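Nucleoplasmin-like protein (PDB 1NLQ) binds core histones and acts as a chaperone in the ATP-facilitated assembly of regularly spaced nucleosomal arrays, its N-terminal core forming a pentameric ring. Local coordinates at residues Ile37-Ala41 and Leu67-Arg73; Ala43-Asn49 and Lys92-Val97. All blocks are in the same frame, centred on the assembly; numbering follows the deposited sequence.

Contact 1. Residues Ile37-Ala41 and Leu67-Arg73; sequences ILLGA and LKAGETR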
ATOM      1  N   ILE A  37      -7.865   5.023  -5.222  1.00 13.21           N
ATOM      2  CA  ILE A  37      -9.251   5.101  -5.671  1.00 13.21           C
ATOM      3  C   ILE A  37     -10.002   4.926  -4.366  1.00 13.21           C
ATOM      4  O   ILE A  37      -9.930   3.880  -3.724  1.00 13.21           O
ATOM      5  CB  ILE A  37      -9.598   4.000  -6.692  1.00 14.13           C
ATOM      6  CG1 ILE A  37      -8.730   4.188  -7.941  1.00 14.13           C
ATOM      7  CG2 ILE A  37     -11.067   4.109  -7.089  1.00 14.13           C
ATOM      8  CD1 ILE A  37      -8.996   3.200  -9.069  1.00 14.13           C
ATOM      9  N   LEU A  38     -10.713   5.979  -3.987  1.00 15.15           N
ATOM     10  CA  LEU A  38     -11.406   6.053  -2.715  1.00 15.15           C
ATOM     11  C   LEU A  38     -12.916   6.196  -2.814  1.00 15.15           C
ATOM     12  O   LEU A  38     -13.418   6.964  -3.634  1.00 15.15           O
ATOM     13  CB  LEU A  38     -10.810   7.244  -1.961  1.00 15.45           C
ATOM     14  CG  LEU A  38     -11.308   7.710  -0.597  1.00 15.45           C
ATOM     15  CD1 LEU A  38     -11.025   6.665   0.476  1.00 15.45           C
ATOM     16  CD2 LEU A  38     -10.595   9.015  -0.270  1.00 15.45           C
ATOM     17  N   LEU A  39     -13.628   5.455  -1.965  1.00 13.91           N
ATOM     18  CA  LEU A  39     -15.085   5.488  -1.938  1.00 13.91           C
ATOM     19  C   LEU A  39     -15.572   6.606  -1.010  1.00 13.91           C
ATOM     20  O   LEU A  39     -15.143   6.705   0.132  1.00 13.91           O
ATOM     21  CB  LEU A  39     -15.622   4.140  -1.453  1.00 14.26           C
ATOM     22  CG  LEU A  39     -17.150   3.983  -1.443  1.00 14.26           C
ATOM     23  CD1 LEU A  39     -17.680   4.000  -2.868  1.00 14.26           C
ATOM     24  CD2 LEU A  39     -17.519   2.672  -0.759  1.00 14.26           C
ATOM     25  N   GLY A  40     -16.474   7.442  -1.513  1.00 14.67           N
ATOM     26  CA  GLY A  40     -16.993   8.539  -0.707  1.00 14.67           C
ATOM     27  C   GLY A  40     -17.776   8.103   0.517  1.00 14.67           C
ATOM     28  O   GLY A  40     -18.397   7.040   0.526  1.00 14.67           O
ATOM     29  N   ALA A  41     -17.759   8.943   1.547  1.00 17.08           N
ATOM     30  CA  ALA A  41     -18.459   8.660   2.796  1.00 17.08           C
ATOM     31  C   ALA A  41     -19.965   8.443   2.623  1.00 17.08           C
ATOM     32  O   ALA A  41     -20.578   7.706   3.386  1.00 17.08           O
ATOM     33  CB  ALA A  41     -18.205   9.797   3.795  1.00 13.50           C
ATOM     34  N   LEU A  67     -14.957  -1.478  -4.674  1.00 15.23           N
ATOM     35  CA  LEU A  67     -15.102  -0.911  -3.340  1.00 15.23           C
ATOM     36  C   LEU A  67     -16.500  -1.172  -2.786  1.00 15.23           C
ATOM     37  O   LEU A  67     -17.448  -1.398  -3.536  1.00 15.23           O
ATOM     38  CB  LEU A  67     -14.866   0.600  -3.389  1.00 16.74           C
ATOM     39  CG  LEU A  67     -13.585   1.092  -4.076  1.00 16.74           C
ATOM     40  CD1 LEU A  67     -13.667   2.590  -4.289  1.00 16.74           C
ATOM     41  CD2 LEU A  67     -12.370   0.725  -3.243  1.00 16.74           C
ATOM     42  N   LYS A  68     -16.618  -1.150  -1.463  1.00 16.07           N
ATOM     43  CA  LYS A  68     -17.910  -1.357  -0.818  1.00 16.07           C
ATOM     44  C   LYS A  68     -17.856  -0.879   0.624  1.00 16.07           C
ATOM     45  O   LYS A  68     -17.035  -1.345   1.409  1.00 16.07           O
ATOM     46  CB  LYS A  68     -18.310  -2.837  -0.868  1.00 24.00           C
ATOM     47  CG  LYS A  68     -19.712  -3.095  -0.293  1.00 24.00           C
ATOM     48  CD  LYS A  68     -20.243  -4.498  -0.586  1.00 24.00           C
ATOM     49  CE  LYS A  68     -19.437  -5.581   0.100  1.00 24.00           C
ATOM     50  NZ  LYS A  68     -20.165  -6.893   0.068  1.00 24.00           N
ATOM     51  N   ALA A  69     -18.725   0.071   0.958  1.00 17.60           N
ATOM     52  CA  ALA A  69     -18.791   0.607   2.314  1.00 17.60           C
ATOM     53  C   ALA A  69     -19.000  -0.551   3.286  1.00 17.60           C
ATOM     54  O   ALA A  69     -19.917  -1.353   3.118  1.00 17.60           O
ATOM     55  CB  ALA A  69     -19.944   1.604   2.421  1.00 16.81           C
ATOM     56  N   GLY A  70     -18.146  -0.634   4.299  1.00 22.70           N
ATOM     57  CA  GLY A  70     -18.251  -1.714   5.266  1.00 22.70           C
ATOM     58  C   GLY A  70     -17.206  -2.794   5.043  1.00 22.70           C
ATOM     59  O   GLY A  70     -16.911  -3.581   5.949  1.00 22.70           O
ATOM     60  N   GLU A  71     -16.631  -2.837   3.844  1.00 19.44           N
ATOM     61  CA  GLU A  71     -15.616  -3.834   3.526  1.00 19.44           C
ATOM     62  C   GLU A  71     -14.321  -3.241   2.963  1.00 19.44           C
ATOM     63  O   GLU A  71     -13.230  -3.464   3.494  1.00 19.44           O
ATOM     64  CB  GLU A  71     -16.141  -4.862   2.511  1.00 22.74           C
ATOM     65  CG  GLU A  71     -15.049  -5.849   2.077  1.00 22.74           C
ATOM     66  CD  GLU A  71     -15.280  -6.465   0.702  1.00 22.74           C
ATOM     67  OE1 GLU A  71     -15.966  -7.503   0.615  1.00 22.74           O
ATOM     68  OE2 GLU A  71     -14.772  -5.899  -0.296  1.00 22.74           O
ATOM     69  N   THR A  72     -14.442  -2.488   1.876  1.00 14.90           N
ATOM     70  CA  THR A  72     -13.266  -1.914   1.230  1.00 14.90           C
ATOM     71  C   THR A  72     -13.504  -0.438   0.923  1.00 14.90           C
ATOM     72  O   THR A  72     -14.248  -0.086   0.005  1.00 14.90           O
ATOM     73  CB  THR A  72     -12.957  -2.679  -0.079  1.00 17.32           C
ATOM     74  OG1 THR A  72     -12.960  -4.089   0.185  1.00 17.32           O
ATOM     75  CG2 THR A  72     -11.589  -2.287  -0.629  1.00 17.32           C
ATOM     76  N   ARG A  73     -12.851   0.424   1.693  1.00 14.63           N
ATOM     77  CA  ARG A  73     -13.000   1.865   1.544  1.00 14.63           C
ATOM     78  C   ARG A  73     -12.118   2.430   0.437  1.00 14.63           C
ATOM     79  O   ARG A  73     -12.436   3.459  -0.158  1.00 14.63           O
ATOM     80  CB  ARG A  73     -12.665   2.541   2.884  1.00 15.12           C
ATOM     81  CG  ARG A  73     -12.719   4.071   2.906  1.00 15.12           C
ATOM     82  CD  ARG A  73     -14.073   4.616   2.477  1.00 15.12           C
ATOM     83  NE  ARG A  73     -15.188   4.015   3.203  1.00 15.12           N
ATOM     84  CZ  ARG A  73     -16.465   4.300   2.964  1.00 15.12           C
ATOM     85  NH1 ARG A  73     -16.785   5.180   2.020  1.00 15.12           N
ATOM     86  NH2 ARG A  73     -17.417   3.689   3.654  1.00 15.12           N
TER
HETATM   87  O   HOH W   1     -19.967   4.874   2.719  1.00 19.18           O
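Arg73 and Leu39 meet with their side chains at about a right angle, the CD2 methyl of Leu39 lying over one face of the guanidinium while backbone oxygens line its edge. Arg73 NH1 gives a hydrogen bond to Leu39 O at 2.9 Å, in the guanidinium plane but well above the plane of that carbonyl, and a weak, bent one to Gly40 O. Bends at chi2 (57°) and chi3 (52°) fold the arginine back so that NH1 reaches these carbonyls, where strand 31-39 ends. A water held by Arg73 NH2 and Ala41 O extends the grip. On the backbone, Leu39 N donates to Arg73 O at 2.9 Å, nearly straight. Leu39 CD2 also approaches Ala69 N at 3.3 Å, and Leu67 CD1 packs against Leu39 CB at 3.8 Å, joining the ends of strands 31-39 and 60-68 from facing sheets. The segment 67-73 turns through a classic beta bulge, Glu71 N and Thr72 N both bonding Lys68 O. Arg73 NE forms a salt bridge with Glu71 OE2 of the second subunit. With an alanine here, that glutamate would probably lose its mate and Leu39 O its side-chain donor. One guanidinium thus ties a strand end to the pentamer's subunit interface.

Contact 2. Residues Ala43-Asn49 and Lys92-Val97; sequences AKENEFN and KGSGPV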
ATOM      1  N   ALA A  43     -21.404   6.899   0.168  1.00 18.54           N
ATOM      2  CA  ALA A  43     -21.713   5.665  -0.550  1.00 18.54           C
ATOM      3  C   ALA A  43     -22.565   4.736   0.309  1.00 18.54           C
ATOM      4  O   ALA A  43     -22.242   4.472   1.464  1.00 18.54           O
ATOM      5  CB  ALA A  43     -20.432   4.958  -0.974  1.00 21.62           C
ATOM      6  N   LYS A  44     -23.653   4.243  -0.272  1.00 23.04           N
ATOM      7  CA  LYS A  44     -24.571   3.357   0.417  1.00 23.04           C
ATOM      8  C   LYS A  44     -23.825   2.153   0.957  1.00 23.04           C
ATOM      9  O   LYS A  44     -23.019   1.541   0.256  1.00 23.04           O
ATOM     10  CB  LYS A  44     -25.674   2.870  -0.526  1.00 28.58           C
ATOM     11  CG  LYS A  44     -26.169   3.905  -1.527  1.00 28.58           C
ATOM     12  CD  LYS A  44     -25.224   4.024  -2.724  1.00 28.58           C
ATOM     13  CE  LYS A  44     -24.360   5.267  -2.673  1.00 28.58           C
ATOM     14  NZ  LYS A  44     -23.383   5.255  -3.771  1.00 28.58           N
ATOM     15  N   GLU A  45     -24.109   1.809   2.207  1.00 26.39           N
ATOM     16  CA  GLU A  45     -23.450   0.678   2.838  1.00 26.39           C
ATOM     17  C   GLU A  45     -23.772  -0.620   2.089  1.00 26.39           C
ATOM     18  O   GLU A  45     -24.911  -0.850   1.677  1.00 26.39           O
ATOM     19  CB  GLU A  45     -23.880   0.568   4.305  1.00 41.89           C
ATOM     20  CG  GLU A  45     -22.974  -0.321   5.139  1.00 41.89           C
ATOM     21  CD  GLU A  45     -21.720   0.388   5.646  1.00 41.89           C
ATOM     22  OE1 GLU A  45     -21.468   1.537   5.228  1.00 41.89           O
ATOM     23  OE2 GLU A  45     -20.978  -0.203   6.466  1.00 41.89           O
ATOM     24  N   ASN A  46     -22.752  -1.455   1.903  1.00 27.05           N
ATOM     25  CA  ASN A  46     -22.882  -2.746   1.222  1.00 27.05           C
ATOM     26  C   ASN A  46     -23.116  -2.727  -0.283  1.00 27.05           C
ATOM     27  O   ASN A  46     -23.380  -3.776  -0.872  1.00 27.05           O
ATOM     28  CB  ASN A  46     -23.978  -3.586   1.884  1.00 36.90           C
ATOM     29  CG  ASN A  46     -23.716  -3.805   3.352  1.00 36.90           C
ATOM     30  OD1 ASN A  46     -22.579  -4.092   3.751  1.00 36.90           O
ATOM     31  ND2 ASN A  46     -24.761  -3.676   4.172  1.00 36.90           N
ATOM     32  N   GLU A  47     -23.028  -1.555  -0.902  1.00 20.22           N
ATOM     33  CA  GLU A  47     -23.213  -1.452  -2.337  1.00 20.22           C
ATOM     34  C   GLU A  47     -21.872  -1.476  -3.050  1.00 20.22           C
ATOM     35  O   GLU A  47     -21.004  -0.636  -2.806  1.00 20.22           O
ATOM     36  CB  GLU A  47     -23.941  -0.167  -2.695  1.00 25.51           C
ATOM     37  CG  GLU A  47     -23.877   0.165  -4.161  1.00 25.51           C
ATOM     38  CD  GLU A  47     -24.444   1.526  -4.444  1.00 25.51           C
ATOM     39  OE1 GLU A  47     -25.681   1.658  -4.346  1.00 25.51           O
ATOM     40  OE2 GLU A  47     -23.654   2.453  -4.752  1.00 25.51           O
ATOM     41  N   PHE A  48     -21.704  -2.443  -3.940  1.00 17.49           N
ATOM     42  CA  PHE A  48     -20.466  -2.541  -4.685  1.00 17.49           C
ATOM     43  C   PHE A  48     -20.325  -1.392  -5.659  1.00 17.49           C
ATOM     44  O   PHE A  48     -21.265  -1.043  -6.374  1.00 17.49           O
ATOM     45  CB  PHE A  48     -20.397  -3.862  -5.451  1.00 19.36           C
ATOM     46  CG  PHE A  48     -19.882  -5.004  -4.638  1.00 19.36           C
ATOM     47  CD1 PHE A  48     -20.702  -6.084  -4.328  1.00 19.36           C
ATOM     48  CD2 PHE A  48     -18.570  -5.002  -4.172  1.00 19.36           C
ATOM     49  CE1 PHE A  48     -20.223  -7.145  -3.566  1.00 19.36           C
ATOM     50  CE2 PHE A  48     -18.079  -6.065  -3.404  1.00 19.36           C
ATOM     51  CZ  PHE A  48     -18.904  -7.135  -3.101  1.00 19.36           C
ATOM     52  N   ASN A  49     -19.139  -0.799  -5.666  1.00 16.68           N
ATOM     53  CA  ASN A  49     -18.818   0.295  -6.568  1.00 16.68           C
ATOM     54  C   ASN A  49     -17.607  -0.190  -7.335  1.00 16.68           C
ATOM     55  O   ASN A  49     -16.572  -0.485  -6.746  1.00 16.68           O
ATOM     56  CB  ASN A  49     -18.498   1.565  -5.782  1.00 16.12           C
ATOM     57  CG  ASN A  49     -19.739   2.381  -5.477  1.00 16.12           C
ATOM     58  OD1 ASN A  49     -20.016   3.376  -6.146  1.00 16.12           O
ATOM     59  ND2 ASN A  49     -20.497   1.953  -4.478  1.00 16.12           N
ATOM     60  N   LYS A  92     -20.589   0.093 -11.880  1.00 16.91           N
ATOM     61  CA  LYS A  92     -21.463  -0.479 -10.852  1.00 16.91           C
ATOM     62  C   LYS A  92     -21.405   0.425  -9.622  1.00 16.91           C
ATOM     63  O   LYS A  92     -20.323   0.862  -9.217  1.00 16.91           O
ATOM     64  CB  LYS A  92     -21.011  -1.891 -10.474  1.00 32.64           C
ATOM     65  CG  LYS A  92     -22.049  -2.716  -9.728  1.00 32.64           C
ATOM     66  CD  LYS A  92     -21.577  -4.162  -9.565  1.00 32.64           C
ATOM     67  CE  LYS A  92     -22.749  -5.110  -9.285  1.00 32.64           C
ATOM     68  NZ  LYS A  92     -22.352  -6.542  -9.449  1.00 32.64           N
ATOM     69  N   GLY A  93     -22.566   0.703  -9.036  1.00 18.82           N
ATOM     70  CA  GLY A  93     -22.616   1.570  -7.871  1.00 18.82           C
ATOM     71  C   GLY A  93     -22.928   3.008  -8.256  1.00 18.82           C
ATOM     72  O   GLY A  93     -22.898   3.366  -9.434  1.00 18.82           O
ATOM     73  N   SER A  94     -23.217   3.845  -7.267  1.00 17.82           N
ATOM     74  CA  SER A  94     -23.536   5.235  -7.556  1.00 17.82           C
ATOM     75  C   SER A  94     -22.488   6.202  -7.036  1.00 17.82           C
ATOM     76  O   SER A  94     -22.578   7.409  -7.254  1.00 17.82           O
ATOM     77  CB  SER A  94     -24.913   5.591  -6.992  1.00 22.01           C
ATOM     78  OG  SER A  94     -25.909   4.826  -7.651  1.00 22.01           O
ATOM     79  N   GLY A  95     -21.479   5.659  -6.368  1.00 19.24           N
ATOM     80  CA  GLY A  95     -20.417   6.489  -5.839  1.00 19.24           C
ATOM     81  C   GLY A  95     -20.866   7.398  -4.706  1.00 19.24           C
ATOM     82  O   GLY A  95     -21.815   7.088  -3.997  1.00 19.24           O
ATOM     83  N   PRO A  96     -20.200   8.546  -4.520  1.00 17.09           N
ATOM     84  CA  PRO A  96     -19.068   8.969  -5.347  1.00 17.09           C
ATOM     85  C   PRO A  96     -17.786   8.176  -5.121  1.00 17.09           C
ATOM     86  O   PRO A  96     -17.588   7.560  -4.075  1.00 17.09           O
ATOM     87  CB  PRO A  96     -18.908  10.446  -4.987  1.00 21.14           C
ATOM     88  CG  PRO A  96     -19.371  10.499  -3.570  1.00 21.14           C
ATOM     89  CD  PRO A  96     -20.556   9.580  -3.529  1.00 21.14           C
ATOM     90  N   VAL A  97     -16.937   8.180  -6.143  1.00 17.06           N
ATOM     91  CA  VAL A  97     -15.647   7.515  -6.085  1.00 17.06           C
ATOM     92  C   VAL A  97     -14.611   8.533  -6.559  1.00 17.06           C
ATOM     93  O   VAL A  97     -14.810   9.214  -7.568  1.00 17.06           O
ATOM     94  CB  VAL A  97     -15.602   6.269  -6.996  1.00 15.23           C
ATOM     95  CG1 VAL A  97     -14.197   5.672  -6.996  1.00 15.23           C
ATOM     96  CG2 VAL A  97     -16.604   5.243  -6.502  1.00 15.23           C
TER
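Glu47 OE2 is gripped by three donors, drawn from both segments. Ser94 N comes to Glu47 OE2 from above the carboxylate plane at 2.9 Å, with a fairly straight N-H...O angle of 160°. Lys44 NZ makes a salt bridge to Glu47 OE2 at 3.0 Å on the syn side, and Asn49 ND2 takes the anti lone pair of the same Glu47 OE2 at 3.2 Å. With CG anti to the backbone N (chi1 166°) and an extended chain beyond it, the glutamate carries its carboxylate across to the 92-97 loop. Lys44 and Glu47 are also the first and last residues of a type II turn, so their salt bridge spans the turn that carries Asn46.

The amide of Asn49 works from both ends. ND2 also bonds Glu47 O, which lies near the amide plane, while Asn49 OD1 accepts Gly95 N at 2.7 Å in its own carbonyl plane. These bonds fix the amide's rotation, and the CG2 methyl of Val97 lies 3.9 Å from Asn49 OD1. Lys44 NZ also points at Gly95 O, although the modelled separation is too short to be trusted in detail.

Gly93 leaves no room for a side chain: its CA sits 3.3 Å from Phe48 O, and a side chain there would run into both that oxygen and the Asn49 amide. Beside it, Asn49 CA donates a C-H...O contact to Lys92 O at 3.1 Å. Further along, a cis peptide joins Gly95 to Pro96 as the chain heads into strand 97-104, and Ser94 is also tied by its backbone to Ala13.

Negative charge on Glu47 is thus met by a lysine and two N-H groups, which would be expected to keep it ionised, and this polar cluster pins the 92-97 loop against the start of strand 48-55.

In the fold
Contacts 1 and 2 lie side by side at one end of the beta sandwich of the nucleoplasmin core, their centres about 7 Å apart. Two backbone bonds join them: Asn49 N to Leu67 O, 2.8 Å, between neighbouring strands of one sheet, and Gly40 N to Pro96 O, also 2.8 Å. Their turns meet as well, Ala69 CB lying 3.2 Å from Glu45 OE1. Lys68 in contact 1 and Glu45 in contact 2 are both inferred to take part in the association between pentamers, consistent with these turns facing the second ring of the decamer. Contact 1 also reaches two neighbouring subunits of the same ring, one through Arg73 and the other through Glu71, whereas the magnesium ion lies about 9 Å from the Ser94 side chain of contact 2.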